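Local coordinates for TRAP dicarboxylate transporter-DctP subunit (PDB 4N6D), which probably captures an organic acid in the periplasm as the solute-binding component of a TRAP-type dicarboxylate transport system, at residues 91-96 with 236-241; 103-108 with 134-139; 107-112 with 232-237. All coordinates share one frame; numbering follows the deposited sequence.

Contact 1 (91-96 with 236-241). With EDO (1,2-ethanediol), chain E.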
ATOM      1  N   GLY A  91       2.874   5.167 -15.468  1.00  6.48           N
ATOM      2  CA  GLY A  91       3.565   5.491 -14.232  1.00  6.68           C
ATOM      3  C   GLY A  91       2.855   4.927 -13.013  1.00  6.46           C
ATOM      4  O   GLY A  91       1.671   4.579 -13.079  1.00  6.83           O
ATOM      5  N   CYS A  92       3.607   4.842 -11.918  1.00  6.82           N
ATOM      6  CA  CYS A  92       3.145   4.318 -10.621  1.00  5.88           C
ATOM      7  C   CYS A  92       2.992   5.440  -9.608  1.00  8.02           C
ATOM      8  O   CYS A  92       3.952   6.186  -9.314  1.00  9.13           O
ATOM      9  CB  CYS A  92       4.148   3.311 -10.095  1.00 10.67           C
ATOM     10  SG  CYS A  92       3.642   2.554  -8.509  1.00  9.72           S
ATOM     11  N   VAL A  93       1.785   5.552  -9.066  1.00  7.63           N
ATOM     12  CA  VAL A  93       1.462   6.602  -8.116  1.00  6.55           C
ATOM     13  C   VAL A  93       1.139   6.031  -6.739  1.00  7.78           C
ATOM     14  O   VAL A  93       0.291   5.160  -6.611  1.00  8.84           O
ATOM     15  CB  VAL A  93       0.281   7.437  -8.607  1.00  8.49           C
ATOM     16  CG1 VAL A  93      -0.086   8.512  -7.585  1.00 10.49           C
ATOM     17  CG2 VAL A  93       0.592   8.067  -9.979  1.00 12.66           C
ATOM     18  N   SER A  94       1.808   6.547  -5.712  1.00  8.91           N
ATOM     19  CA  SER A  94       1.450   6.275  -4.323  1.00  8.10           C
ATOM     20  C   SER A  94       0.453   7.344  -3.906  1.00  6.77           C
ATOM     21  O   SER A  94       0.813   8.499  -3.747  1.00  8.28           O
ATOM     22  CB  SER A  94       2.691   6.331  -3.432  1.00 10.13           C
ATOM     23  OG  SER A  94       2.348   6.111  -2.068  1.00 11.27           O
ATOM     24  N   LEU A  95      -0.811   6.973  -3.740  1.00  8.72           N
ATOM     25  CA  LEU A  95      -1.845   7.991  -3.579  1.00  9.14           C
ATOM     26  C   LEU A  95      -1.633   8.887  -2.358  1.00  9.84           C
ATOM     27  O   LEU A  95      -1.966  10.065  -2.396  1.00  8.39           O
ATOM     28  CB  LEU A  95      -3.243   7.368  -3.516  1.00  7.93           C
ATOM     29  CG  LEU A  95      -3.603   6.350  -4.598  1.00  6.19           C
ATOM     30  CD1 LEU A  95      -5.085   5.939  -4.427  1.00 10.44           C
ATOM     31  CD2 LEU A  95      -3.378   6.888  -6.013  1.00  7.77           C
ATOM     32  N   ALA A  96      -1.121   8.307  -1.283  1.00  7.71           N
ATOM     33  CA  ALA A  96      -0.937   9.016  -0.024  1.00  8.75           C
ATOM     34  C   ALA A  96       0.005  10.204  -0.145  1.00  8.61           C
ATOM     35  O   ALA A  96      -0.039  11.107   0.686  1.00 11.13           O
ATOM     36  CB  ALA A  96      -0.416   8.058   1.063  1.00 11.13           C
ATOM     37  N   ALA A 236      -1.815   3.385  -7.658  1.00  6.69           N
ATOM     38  CA  ALA A 236      -2.443   3.241  -8.957  1.00  7.12           C
ATOM     39  C   ALA A 236      -1.391   3.207 -10.047  1.00  7.54           C
ATOM     40  O   ALA A 236      -0.396   3.934  -9.983  1.00  7.81           O
ATOM     41  CB  ALA A 236      -3.417   4.395  -9.217  1.00  8.15           C
ATOM     42  N   ILE A 237      -1.608   2.346 -11.031  1.00  6.02           N
ATOM     43  CA  ILE A 237      -0.820   2.373 -12.266  1.00  6.08           C
ATOM     44  C   ILE A 237      -1.644   3.091 -13.326  1.00  8.57           C
ATOM     45  O   ILE A 237      -2.753   2.664 -13.682  1.00  6.94           O
ATOM     46  CB  ILE A 237      -0.439   0.969 -12.731  1.00  7.09           C
ATOM     47  CG1 ILE A 237       0.302   0.196 -11.615  1.00  6.13           C
ATOM     48  CG2 ILE A 237       0.382   1.056 -14.023  1.00  6.93           C
ATOM     49  CD1 ILE A 237       1.538   0.920 -11.052  1.00  6.12           C
ATOM     50  N   ILE A 238      -1.120   4.222 -13.788  1.00  6.17           N
ATOM     51  CA  ILE A 238      -1.851   5.094 -14.708  1.00  6.45           C
ATOM     52  C   ILE A 238      -1.173   5.134 -16.067  1.00  7.25           C
ATOM     53  O   ILE A 238       0.051   5.039 -16.157  1.00  6.62           O
ATOM     54  CB  ILE A 238      -1.988   6.555 -14.145  1.00  8.71           C
ATOM     55  CG1 ILE A 238      -0.631   7.154 -13.752  1.00  7.49           C
ATOM     56  CG2 ILE A 238      -2.955   6.585 -12.952  1.00 12.59           C
ATOM     57  CD1 ILE A 238      -0.657   8.686 -13.513  1.00 10.86           C
ATOM     58  N   MET A 239      -1.988   5.292 -17.111  1.00  7.39           N
ATOM     59  CA  MET A 239      -1.480   5.384 -18.466  1.00  6.53           C
ATOM     60  C   MET A 239      -1.997   6.655 -19.135  1.00  7.47           C
ATOM     61  O   MET A 239      -3.155   7.046 -18.956  1.00  7.76           O
ATOM     62  CB  MET A 239      -1.914   4.146 -19.250  1.00  9.35           C
ATOM     63  CG  MET A 239      -1.455   4.161 -20.697  1.00  6.76           C
ATOM     64  SD  MET A 239      -1.743   2.588 -21.523  1.00 10.87           S
ATOM     65  CE  MET A 239      -0.645   2.738 -22.913  1.00 14.17           C
ATOM     66  N   ASN A 240      -1.119   7.287 -19.902  1.00  6.72           N
ATOM     67  CA  ASN A 240      -1.455   8.489 -20.660  1.00  7.10           C
ATOM     68  C   ASN A 240      -2.606   8.186 -21.617  1.00  8.43           C
ATOM     69  O   ASN A 240      -2.615   7.133 -22.262  1.00  8.47           O
ATOM     70  CB  ASN A 240      -0.223   8.933 -21.444  1.00  8.27           C
ATOM     71  CG  ASN A 240      -0.525  10.045 -22.399  1.00 12.82           C
ATOM     72  OD1 ASN A 240      -0.890   9.794 -23.543  1.00  9.49           O
ATOM     73  ND2 ASN A 240      -0.353  11.288 -21.949  1.00 11.76           N
ATOM     74  N   MET A 241      -3.592   9.070 -21.681  1.00  9.93           N
ATOM     75  CA  MET A 241      -4.778   8.798 -22.481  1.00  8.40           C
ATOM     76  C   MET A 241      -4.484   8.719 -23.976  1.00  9.06           C
ATOM     77  O   MET A 241      -5.064   7.882 -24.677  1.00  8.61           O
ATOM     78  CB  MET A 241      -5.871   9.837 -22.222  1.00  9.71           C
ATOM     79  CG  MET A 241      -7.171   9.453 -22.839  1.00  9.90           C
ATOM     80  SD  MET A 241      -7.919   8.109 -21.942  1.00 16.75           S
ATOM     81  CE  MET A 241      -8.365   8.978 -20.440  1.00 19.41           C
TER
HETATM   82  C1  EDO E 404       4.585   9.176  -6.367  1.00 21.55           C
HETATM   83  O1  EDO E 404       3.264   8.981  -5.862  1.00 15.66           O
HETATM   84  C2  EDO E 404       4.415   9.271  -7.868  1.00 18.59           C
HETATM   85  O2  EDO E 404       3.335  10.191  -8.103  1.00 21.99           O

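Contact 2 (103-108 with 134-139). With I3C (5-amino-2,4,6-triiodobenzene-1,3-dicarboxylic acid), chain C.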
ATOM      1  N   PRO A 103      -9.646  12.101  -3.637  1.00  7.29           N
ATOM      2  CA  PRO A 103     -10.585  12.125  -2.507  1.00  7.49           C
ATOM      3  C   PRO A 103     -11.335  10.829  -2.298  1.00 12.03           C
ATOM      4  O   PRO A 103     -11.722  10.555  -1.154  1.00 10.02           O
ATOM      5  CB  PRO A 103     -11.563  13.232  -2.881  1.00  9.57           C
ATOM      6  CG  PRO A 103     -11.351  13.489  -4.335  1.00 12.81           C
ATOM      7  CD  PRO A 103      -9.904  13.207  -4.576  1.00  9.08           C
ATOM      8  N   LEU A 104     -11.577  10.060  -3.354  1.00  7.95           N
ATOM      9  CA  LEU A 104     -12.275   8.776  -3.149  1.00  8.83           C
ATOM     10  C   LEU A 104     -11.302   7.681  -2.774  1.00  9.48           C
ATOM     11  O   LEU A 104     -11.451   7.058  -1.716  1.00  7.43           O
ATOM     12  CB  LEU A 104     -13.077   8.345  -4.377  1.00 11.13           C
ATOM     13  CG  LEU A 104     -13.984   7.146  -4.054  1.00 13.32           C
ATOM     14  CD1 LEU A 104     -15.366   7.369  -4.636  1.00 21.08           C
ATOM     15  CD2 LEU A 104     -13.344   5.917  -4.606  1.00 12.93           C
ATOM     16  N   SER A 105     -10.306   7.430  -3.633  1.00  6.27           N
ATOM     17  CA  SER A 105      -9.430   6.275  -3.449  1.00  7.77           C
ATOM     18  C   SER A 105      -8.559   6.374  -2.213  1.00  7.78           C
ATOM     19  O   SER A 105      -8.114   5.350  -1.692  1.00  8.52           O
ATOM     20  CB  SER A 105      -8.553   6.032  -4.680  1.00  8.10           C
ATOM     21  OG  SER A 105      -9.363   5.827  -5.846  1.00 12.30           O
ATOM     22  N   SER A 106      -8.304   7.595  -1.750  1.00  7.30           N
ATOM     23  CA  SER A 106      -7.553   7.814  -0.509  1.00  7.07           C
ATOM     24  C   SER A 106      -8.203   7.163   0.729  1.00  8.11           C
ATOM     25  O   SER A 106      -7.594   7.089   1.793  1.00  9.27           O
ATOM     26  CB  SER A 106      -7.350   9.305  -0.268  1.00  9.13           C
ATOM     27  OG  SER A 106      -8.580   9.988  -0.129  1.00  8.77           O
ATOM     28  N   VAL A 107      -9.446   6.707   0.592  1.00  6.96           N
ATOM     29  CA  VAL A 107     -10.097   6.014   1.703  1.00  7.23           C
ATOM     30  C   VAL A 107      -9.215   4.853   2.123  1.00  7.85           C
ATOM     31  O   VAL A 107      -9.149   4.483   3.326  1.00  8.82           O
ATOM     32  CB  VAL A 107     -11.519   5.533   1.324  1.00  7.47           C
ATOM     33  CG1 VAL A 107     -11.469   4.428   0.290  1.00  6.24           C
ATOM     34  CG2 VAL A 107     -12.281   5.086   2.565  1.00 10.24           C
ATOM     35  N   PHE A 108      -8.483   4.284   1.162  1.00  7.97           N
ATOM     36  CA  PHE A 108      -7.649   3.116   1.466  1.00  8.59           C
ATOM     37  C   PHE A 108      -6.371   3.433   2.232  1.00  7.57           C
ATOM     38  O   PHE A 108      -5.600   2.515   2.547  1.00  9.74           O
ATOM     39  CB  PHE A 108      -7.322   2.295   0.219  1.00  8.71           C
ATOM     40  CG  PHE A 108      -8.337   1.247  -0.059  1.00  6.42           C
ATOM     41  CD1 PHE A 108      -8.205  -0.002   0.508  1.00 13.88           C
ATOM     42  CD2 PHE A 108      -9.458   1.526  -0.812  1.00  7.65           C
ATOM     43  CE1 PHE A 108      -9.151  -0.980   0.298  1.00 13.45           C
ATOM     44  CE2 PHE A 108     -10.422   0.516  -1.025  1.00  9.07           C
ATOM     45  CZ  PHE A 108     -10.254  -0.715  -0.440  1.00 12.58           C
ATOM     46  N   LYS A 134     -13.739  10.491 -10.636  1.00 11.74           N
ATOM     47  CA  LYS A 134     -13.238  11.457 -11.595  1.00 11.15           C
ATOM     48  C   LYS A 134     -11.802  11.884 -11.321  1.00 12.24           C
ATOM     49  O   LYS A 134     -11.153  12.496 -12.195  1.00 12.11           O
ATOM     50  CB  LYS A 134     -14.155  12.670 -11.643  1.00 20.05           C
ATOM     51  CG  LYS A 134     -14.457  13.274 -10.305  1.00 24.19           C
ATOM     52  CD  LYS A 134     -15.575  14.306 -10.429  1.00 32.87           C
ATOM     53  CE  LYS A 134     -15.011  15.704 -10.478  1.00 38.93           C
ATOM     54  NZ  LYS A 134     -14.380  16.089  -9.189  1.00 45.16           N
ATOM     55  N   GLU A 135     -11.290  11.571 -10.130  1.00 10.26           N
ATOM     56  CA  GLU A 135      -9.886  11.849  -9.837  1.00  9.93           C
ATOM     57  C   GLU A 135      -8.946  11.180 -10.838  1.00  9.98           C
ATOM     58  O   GLU A 135      -7.783  11.614 -11.023  1.00 11.08           O
ATOM     59  CB  GLU A 135      -9.519  11.428  -8.410  1.00  8.35           C
ATOM     60  CG  GLU A 135      -9.686   9.963  -8.115  1.00  6.75           C
ATOM     61  CD  GLU A 135     -10.080   9.685  -6.663  1.00  7.78           C
ATOM     62  OE1 GLU A 135     -10.837  10.491  -6.086  1.00  8.81           O
ATOM     63  OE2 GLU A 135      -9.622   8.663  -6.120  1.00  8.50           O
ATOM     64  N   PHE A 136      -9.428  10.134 -11.500  1.00  9.20           N
ATOM     65  CA  PHE A 136      -8.605   9.433 -12.496  1.00  9.03           C
ATOM     66  C   PHE A 136      -9.016   9.701 -13.934  1.00 10.07           C
ATOM     67  O   PHE A 136      -8.549   9.030 -14.844  1.00 11.62           O
ATOM     68  CB  PHE A 136      -8.609   7.920 -12.248  1.00 11.71           C
ATOM     69  CG  PHE A 136      -7.837   7.504 -11.032  1.00  9.83           C
ATOM     70  CD1 PHE A 136      -6.467   7.627 -11.007  1.00 13.16           C
ATOM     71  CD2 PHE A 136      -8.482   6.983  -9.923  1.00 14.93           C
ATOM     72  CE1 PHE A 136      -5.743   7.235  -9.887  1.00 16.69           C
ATOM     73  CE2 PHE A 136      -7.746   6.596  -8.787  1.00 14.85           C
ATOM     74  CZ  PHE A 136      -6.396   6.731  -8.789  1.00 13.73           C
ATOM     75  N   LYS A 137      -9.865  10.691 -14.149  1.00 10.46           N
ATOM     76  CA  LYS A 137     -10.475  10.888 -15.461  1.00 12.73           C
ATOM     77  C   LYS A 137      -9.489  11.192 -16.589  1.00 14.52           C
ATOM     78  O   LYS A 137      -9.801  10.954 -17.763  1.00 13.10           O
ATOM     79  CB  LYS A 137     -11.520  12.009 -15.404  1.00 18.64           C
ATOM     80  CG  LYS A 137     -10.908  13.408 -15.333  1.00 20.05           C
ATOM     81  CD  LYS A 137     -11.967  14.500 -15.420  1.00 31.87           C
ATOM     82  CE  LYS A 137     -11.618  15.540 -16.476  1.00 39.77           C
ATOM     83  NZ  LYS A 137     -11.768  16.936 -15.945  1.00 45.20           N
ATOM     84  N   ARG A 138      -8.305  11.688 -16.250  1.00 10.34           N
ATOM     85  CA  ARG A 138      -7.306  12.041 -17.258  1.00 12.56           C
ATOM     86  C   ARG A 138      -6.506  10.846 -17.745  1.00 11.49           C
ATOM     87  O   ARG A 138      -5.745  10.964 -18.711  1.00 11.04           O
ATOM     88  CB  ARG A 138      -6.342  13.059 -16.688  1.00 16.47           C
ATOM     89  CG  ARG A 138      -7.036  14.323 -16.252  1.00 23.63           C
ATOM     90  CD  ARG A 138      -6.681  15.476 -17.117  1.00 25.99           C
ATOM     91  NE  ARG A 138      -7.210  16.710 -16.544  1.00 22.36           N
ATOM     92  CZ  ARG A 138      -8.178  17.445 -17.070  1.00 25.27           C
ATOM     93  NH1 ARG A 138      -8.568  18.553 -16.446  1.00 27.04           N
ATOM     94  NH2 ARG A 138      -8.749  17.087 -18.215  1.00 29.55           N
ATOM     95  N   PHE A 139      -6.661   9.713 -17.067  1.00 10.58           N
ATOM     96  CA  PHE A 139      -5.820   8.540 -17.324  1.00 10.59           C
ATOM     97  C   PHE A 139      -6.625   7.293 -17.617  1.00 10.31           C
ATOM     98  O   PHE A 139      -7.803   7.207 -17.263  1.00 11.72           O
ATOM     99  CB  PHE A 139      -4.969   8.231 -16.092  1.00 11.93           C
ATOM    100  CG  PHE A 139      -4.157   9.380 -15.622  1.00  9.30           C
ATOM    101  CD1 PHE A 139      -3.048   9.797 -16.336  1.00  9.38           C
ATOM    102  CD2 PHE A 139      -4.489  10.044 -14.464  1.00 10.92           C
ATOM    103  CE1 PHE A 139      -2.283  10.874 -15.894  1.00 11.20           C
ATOM    104  CE2 PHE A 139      -3.743  11.129 -14.032  1.00 14.08           C
ATOM    105  CZ  PHE A 139      -2.648  11.541 -14.737  1.00 11.48           C
TER
HETATM  106  I3  I3C C 402      -8.097  20.352 -22.870  0.66 23.13           I
HETATM  107  I2  I3C C 402      -4.887  19.168 -17.855  0.66 22.85           I
HETATM  108  I1  I3C C 402      -2.119  20.086 -23.080  0.66 34.75           I
HETATM  109  O8  I3C C 402      -5.182  21.660 -24.367  0.66 22.53           O
HETATM  110  O9  I3C C 402      -5.065  19.516 -24.858  0.66 28.10           O
HETATM  111  C10 I3C C 402      -2.558  19.493 -19.976  0.66 23.24           C
HETATM  112  N13 I3C C 402      -7.467  19.687 -19.736  0.66 30.53           N
HETATM  113  C1  I3C C 402      -5.102  20.138 -22.573  0.66 24.20           C
HETATM  114  C6  I3C C 402      -6.278  20.056 -21.852  0.66 14.95           C
HETATM  115  C5  I3C C 402      -6.263  19.779 -20.495  0.66 26.74           C
HETATM  116  C4  I3C C 402      -5.039  19.605 -19.895  0.66 20.17           C
HETATM  117  C3  I3C C 402      -3.871  19.683 -20.623  0.66 19.18           C
HETATM  118  C2  I3C C 402      -3.892  19.960 -21.962  0.66 26.74           C
HETATM  119  C7  I3C C 402      -5.119  20.450 -24.018  0.66 24.07           C
HETATM  120  O11 I3C C 402      -2.015  18.359 -19.924  0.66 27.37           O
HETATM  121  O12 I3C C 402      -1.998  20.505 -19.490  0.66 21.67           O

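Contact 3 (107-112 with 232-237)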
ATOM      1  N   VAL A 107      -9.446   6.707   0.592  1.00  6.96           N
ATOM      2  CA  VAL A 107     -10.097   6.014   1.703  1.00  7.23           C
ATOM      3  C   VAL A 107      -9.215   4.853   2.123  1.00  7.85           C
ATOM      4  O   VAL A 107      -9.149   4.483   3.326  1.00  8.82           O
ATOM      5  CB  VAL A 107     -11.519   5.533   1.324  1.00  7.47           C
ATOM      6  CG1 VAL A 107     -11.469   4.428   0.290  1.00  6.24           C
ATOM      7  CG2 VAL A 107     -12.281   5.086   2.565  1.00 10.24           C
ATOM      8  N   PHE A 108      -8.483   4.284   1.162  1.00  7.97           N
ATOM      9  CA  PHE A 108      -7.649   3.116   1.466  1.00  8.59           C
ATOM     10  C   PHE A 108      -6.371   3.433   2.232  1.00  7.57           C
ATOM     11  O   PHE A 108      -5.600   2.515   2.547  1.00  9.74           O
ATOM     12  CB  PHE A 108      -7.322   2.295   0.219  1.00  8.71           C
ATOM     13  CG  PHE A 108      -8.337   1.247  -0.059  1.00  6.42           C
ATOM     14  CD1 PHE A 108      -8.205  -0.002   0.508  1.00 13.88           C
ATOM     15  CD2 PHE A 108      -9.458   1.526  -0.812  1.00  7.65           C
ATOM     16  CE1 PHE A 108      -9.151  -0.980   0.298  1.00 13.45           C
ATOM     17  CE2 PHE A 108     -10.422   0.516  -1.025  1.00  9.07           C
ATOM     18  CZ  PHE A 108     -10.254  -0.715  -0.440  1.00 12.58           C
ATOM     19  N   GLU A 109      -6.144   4.704   2.555  1.00  6.65           N
ATOM     20  CA  GLU A 109      -5.047   5.101   3.461  1.00  6.37           C
ATOM     21  C   GLU A 109      -5.424   4.984   4.948  1.00  8.38           C
ATOM     22  O   GLU A 109      -4.569   4.999   5.798  1.00  9.28           O
ATOM     23  CB  GLU A 109      -4.629   6.541   3.170  1.00  9.17           C
ATOM     24  CG  GLU A 109      -4.176   6.746   1.744  1.00  9.49           C
ATOM     25  CD  GLU A 109      -4.247   8.196   1.292  1.00 14.35           C
ATOM     26  OE1 GLU A 109      -4.330   9.093   2.150  1.00 16.00           O
ATOM     27  OE2 GLU A 109      -4.224   8.425   0.067  1.00 11.88           O
ATOM     28  N   LEU A 110      -6.711   4.855   5.230  1.00  6.98           N
ATOM     29  CA  LEU A 110      -7.219   4.926   6.581  1.00  7.93           C
ATOM     30  C   LEU A 110      -7.094   3.568   7.270  1.00  8.14           C
ATOM     31  O   LEU A 110      -7.002   2.539   6.616  1.00  7.30           O
ATOM     32  CB  LEU A 110      -8.715   5.291   6.552  1.00  7.26           C
ATOM     33  CG  LEU A 110      -9.012   6.654   5.957  1.00 10.68           C
ATOM     34  CD1 LEU A 110     -10.524   6.834   5.756  1.00  7.71           C
ATOM     35  CD2 LEU A 110      -8.427   7.752   6.830  1.00 11.53           C
ATOM     36  N   PRO A 111      -7.140   3.571   8.597  1.00  8.60           N
ATOM     37  CA  PRO A 111      -7.193   2.310   9.350  1.00  9.56           C
ATOM     38  C   PRO A 111      -8.568   1.674   9.230  1.00 11.36           C
ATOM     39  O   PRO A 111      -9.492   2.068   9.949  1.00 14.14           O
ATOM     40  CB  PRO A 111      -6.893   2.742  10.781  1.00 13.19           C
ATOM     41  CG  PRO A 111      -7.293   4.198  10.831  1.00 18.24           C
ATOM     42  CD  PRO A 111      -7.016   4.751   9.468  1.00 12.03           C
ATOM     43  N   LEU A 112      -8.692   0.694   8.342  1.00  7.29           N
ATOM     44  CA  LEU A 112      -9.980   0.127   7.994  1.00  8.03           C
ATOM     45  C   LEU A 112     -10.026  -1.366   8.229  1.00 10.54           C
ATOM     46  O   LEU A 112     -10.977  -2.017   7.826  1.00 10.60           O
ATOM     47  CB  LEU A 112     -10.346   0.447   6.549  1.00 12.91           C
ATOM     48  CG  LEU A 112     -10.569   1.942   6.261  1.00 12.51           C
ATOM     49  CD1 LEU A 112     -11.032   2.140   4.853  1.00 17.57           C
ATOM     50  CD2 LEU A 112     -11.576   2.571   7.218  1.00 14.74           C
ATOM     51  N   VAL A 232      -2.900   0.370   5.145  1.00  8.08           N
ATOM     52  CA  VAL A 232      -2.055   0.103   3.986  1.00  8.69           C
ATOM     53  C   VAL A 232      -1.855   1.393   3.177  1.00  7.56           C
ATOM     54  O   VAL A 232      -2.506   2.411   3.424  1.00  7.36           O
ATOM     55  CB  VAL A 232      -2.684  -0.971   3.044  1.00  6.33           C
ATOM     56  CG1 VAL A 232      -2.931  -2.306   3.761  1.00  7.50           C
ATOM     57  CG2 VAL A 232      -3.985  -0.456   2.446  1.00  7.90           C
ATOM     58  N   TYR A 233      -0.928   1.344   2.232  1.00  9.17           N
ATOM     59  CA  TYR A 233      -0.727   2.401   1.257  1.00  9.57           C
ATOM     60  C   TYR A 233      -1.242   1.944  -0.098  1.00  7.57           C
ATOM     61  O   TYR A 233      -0.768   0.936  -0.620  1.00  9.08           O
ATOM     62  CB  TYR A 233       0.762   2.736   1.110  1.00  8.60           C
ATOM     63  CG  TYR A 233       1.358   3.275   2.373  1.00 10.07           C
ATOM     64  CD1 TYR A 233       1.224   4.615   2.708  1.00 14.89           C
ATOM     65  CD2 TYR A 233       2.034   2.444   3.237  1.00 11.60           C
ATOM     66  CE1 TYR A 233       1.749   5.108   3.889  1.00 17.29           C
ATOM     67  CE2 TYR A 233       2.566   2.927   4.417  1.00 16.75           C
ATOM     68  CZ  TYR A 233       2.424   4.256   4.731  1.00 16.73           C
ATOM     69  OH  TYR A 233       2.958   4.741   5.907  1.00 25.32           O
ATOM     70  N   PRO A 234      -2.205   2.677  -0.664  1.00  6.59           N
ATOM     71  CA  PRO A 234      -2.726   2.343  -1.987  1.00  7.27           C
ATOM     72  C   PRO A 234      -1.927   2.989  -3.135  1.00  9.54           C
ATOM     73  O   PRO A 234      -1.412   4.113  -3.020  1.00  7.66           O
ATOM     74  CB  PRO A 234      -4.134   2.923  -1.958  1.00  7.01           C
ATOM     75  CG  PRO A 234      -4.008   4.139  -1.077  1.00  6.71           C
ATOM     76  CD  PRO A 234      -2.962   3.786  -0.050  1.00  6.90           C
ATOM     77  N   PHE A 235      -1.879   2.261  -4.247  1.00  8.23           N
ATOM     78  CA  PHE A 235      -1.151   2.684  -5.443  1.00  6.34           C
ATOM     79  C   PHE A 235      -2.051   2.541  -6.656  1.00  7.14           C
ATOM     80  O   PHE A 235      -2.917   1.665  -6.690  1.00  6.93           O
ATOM     81  CB  PHE A 235       0.051   1.762  -5.688  1.00  6.41           C
ATOM     82  CG  PHE A 235       1.135   1.852  -4.647  1.00  6.27           C
ATOM     83  CD1 PHE A 235       1.008   1.211  -3.419  1.00  8.05           C
ATOM     84  CD2 PHE A 235       2.291   2.549  -4.905  1.00 10.73           C
ATOM     85  CE1 PHE A 235       1.994   1.291  -2.478  1.00  9.30           C
ATOM     86  CE2 PHE A 235       3.299   2.627  -3.960  1.00 11.60           C
ATOM     87  CZ  PHE A 235       3.141   1.995  -2.740  1.00 10.38           C
ATOM     88  N   ALA A 236      -1.815   3.385  -7.658  1.00  6.69           N
ATOM     89  CA  ALA A 236      -2.443   3.241  -8.957  1.00  7.12           C
ATOM     90  C   ALA A 236      -1.391   3.207 -10.047  1.00  7.54           C
ATOM     91  O   ALA A 236      -0.396   3.934  -9.983  1.00  7.81           O
ATOM     92  CB  ALA A 236      -3.417   4.395  -9.217  1.00  8.15           C
ATOM     93  N   ILE A 237      -1.608   2.346 -11.031  1.00  6.02           N
ATOM     94  CA  ILE A 237      -0.820   2.373 -12.266  1.00  6.08           C
ATOM     95  C   ILE A 237      -1.644   3.091 -13.326  1.00  8.57           C
ATOM     96  O   ILE A 237      -2.753   2.664 -13.682  1.00  6.94           O
ATOM     97  CB  ILE A 237      -0.439   0.969 -12.731  1.00  7.09           C
ATOM     98  CG1 ILE A 237       0.302   0.196 -11.615  1.00  6.13           C
ATOM     99  CG2 ILE A 237       0.382   1.056 -14.023  1.00  6.93           C
ATOM    100  CD1 ILE A 237       1.538   0.920 -11.052  1.00  6.12           C
TER
HETATM  101  O   HOH W   1      -5.624   1.183   4.890  1.00 10.65           O
HETATM  102  O   HOH W   2      -1.921   4.607   5.087  1.00 11.64           O

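Contact 1 (91-96 with 236-241)
Gly91, Cys92 and Val93 pair in antiparallel register with Ile238, Ile237 and Ala236. Two hydrogen-bonded pairs, Gly91 with Ile238 and Val93 with Ala236, flank the non-hydrogen-bonded pair Cys92–Ile237, and each gives a reciprocal couple of N-H to carbonyl bonds. The bond from Val93 N to Ala236 O (2.9 Å) is nearly straight at 169°. Between the couples, Ile237 CA adds a CA-H contact to Gly91 O at 3.4 Å. Apolar packing divides between the faces of the sheet. On one, the delta methyl of Ile237 lies against Cys92, with Ile237 CD1 3.7 Å from Cys92 CB and SG. On the other, side chains meet obliquely, Val93 CG2 to Ile238 CD1 at 3.8 Å; Ile238 CG1 sits between its backbone N and carbonyl carbon (chi1 54°), 3.5 Å from Gly91 O. Leu95, just past the strand, sends CD2 to Ala236 CB at 4.1 Å. Helix 79-85 covers Val93 and Ile238 through Leu80. A 1,2-ethanediol, likely a crystallisation additive, accepts a hydrogen bond from Ser94 N through O1 and is also bound by His98. Strand 234-240 running antiparallel between strands 90-94 and 139-146 is characteristic of the sheet in a type II periplasmic binding protein lobe.

Contact 2 (103-108 with 134-139)
The backbones of 103-108 and 134-139 stay well apart, nearest at Pro103 and Glu135 with CA atoms 7.4 Å from each other, and the side chain of Glu135 spans the gap. It starts in a tight setting (chi1 61°) and bends at the next bond, which brings the carboxylate up to the backbone leading into the 3-10 segment 105-108. OE1 takes Leu104 N at 2.9 Å on its syn lone pair, with an N-H angle of 167°. OE2 receives Ser105 N, also syn and 2.9 Å away, while Ser105 OG reaches the same OE2 at 2.9 Å, nearly in line with its C-O bond. Pro103, with no N-H to share, touches OE1 without a hydrogen bond, its CD 3.2 Å from Glu135 OE1. Ser105 OG lies at the edge of the Phe136 ring, in its plane, 3.4 Å from CE2. In the type I turn Phe136–Phe139, Arg138 has iodine I2 of the bound triiodo compound toward the rim of one guanidinium face and Lys137 CE over the opposite one. Glu135 thus joins the loops after and before helix 117-131; three donors fix its carboxylate's rotation, and the successive N-H groups of Leu104 and Ser105 would be expected to favour its charged form.

Contact 3 (107-112 with 232-237)
Val232 meets Phe108 with both backbone and side chain. One branch, CG2, lies 3.4 Å from Phe108 O. Two carbonyls also crowd here: Phe108 O and Val232 O stand 3.2 Å apart, a pair of acceptors that cannot bond directly. Water resolves the conflict. One molecule accepts from Val232 N at 2.9 Å and donates to Phe108 O and Leu110 O, while a second donates to Val232 O and to Glu109 O, the latter at 2.8 Å. At Tyr233 the bond to CB points away from the other segment, and one ring face has this second water above it, displaced toward the rim; the backbone there pairs with Ser147. Pro234, which opens the strand, has its bond to CB pointing toward 107-112. Its CB meets Phe108 CB at 3.9 Å, and its CD lies 3.7 Å from Glu109 CG, where the two side chains cross at about a right angle. Leu124 of helix 117-131 also packs on Pro234. The contact joins the loop leading to that helix with the start of strand 234-240. With no direct hydrogen bond between the segments, polar cohesion rests on two bridging waters that serve five backbone groups, while the apolar part comes from the proline ring and two side-chain methylenes.

Overall arrangement
From the N terminus, the chain first passes through strand 90-94, whose partner in contact 1 arrives only after some 140 residues. It next enters the loop at 103-112, where 103-108 enters contact 2 and the overlapping 107-112 enters contact 3. Contact 2 closes a short loop round helix 117-131. Contact 3 starts from the same stretch but runs on far beyond 134-139, so these two loops overlap; both lie within the long one of contact 1. The segments of contacts 1 and 3 overlap at Ala236 and Ile237, and a probable hydrogen bond from Leu95 N to Pro234 O links them. Together the contacts tie two neighbouring strands of the five-stranded sheet to the loops at both ends of helix 117-131.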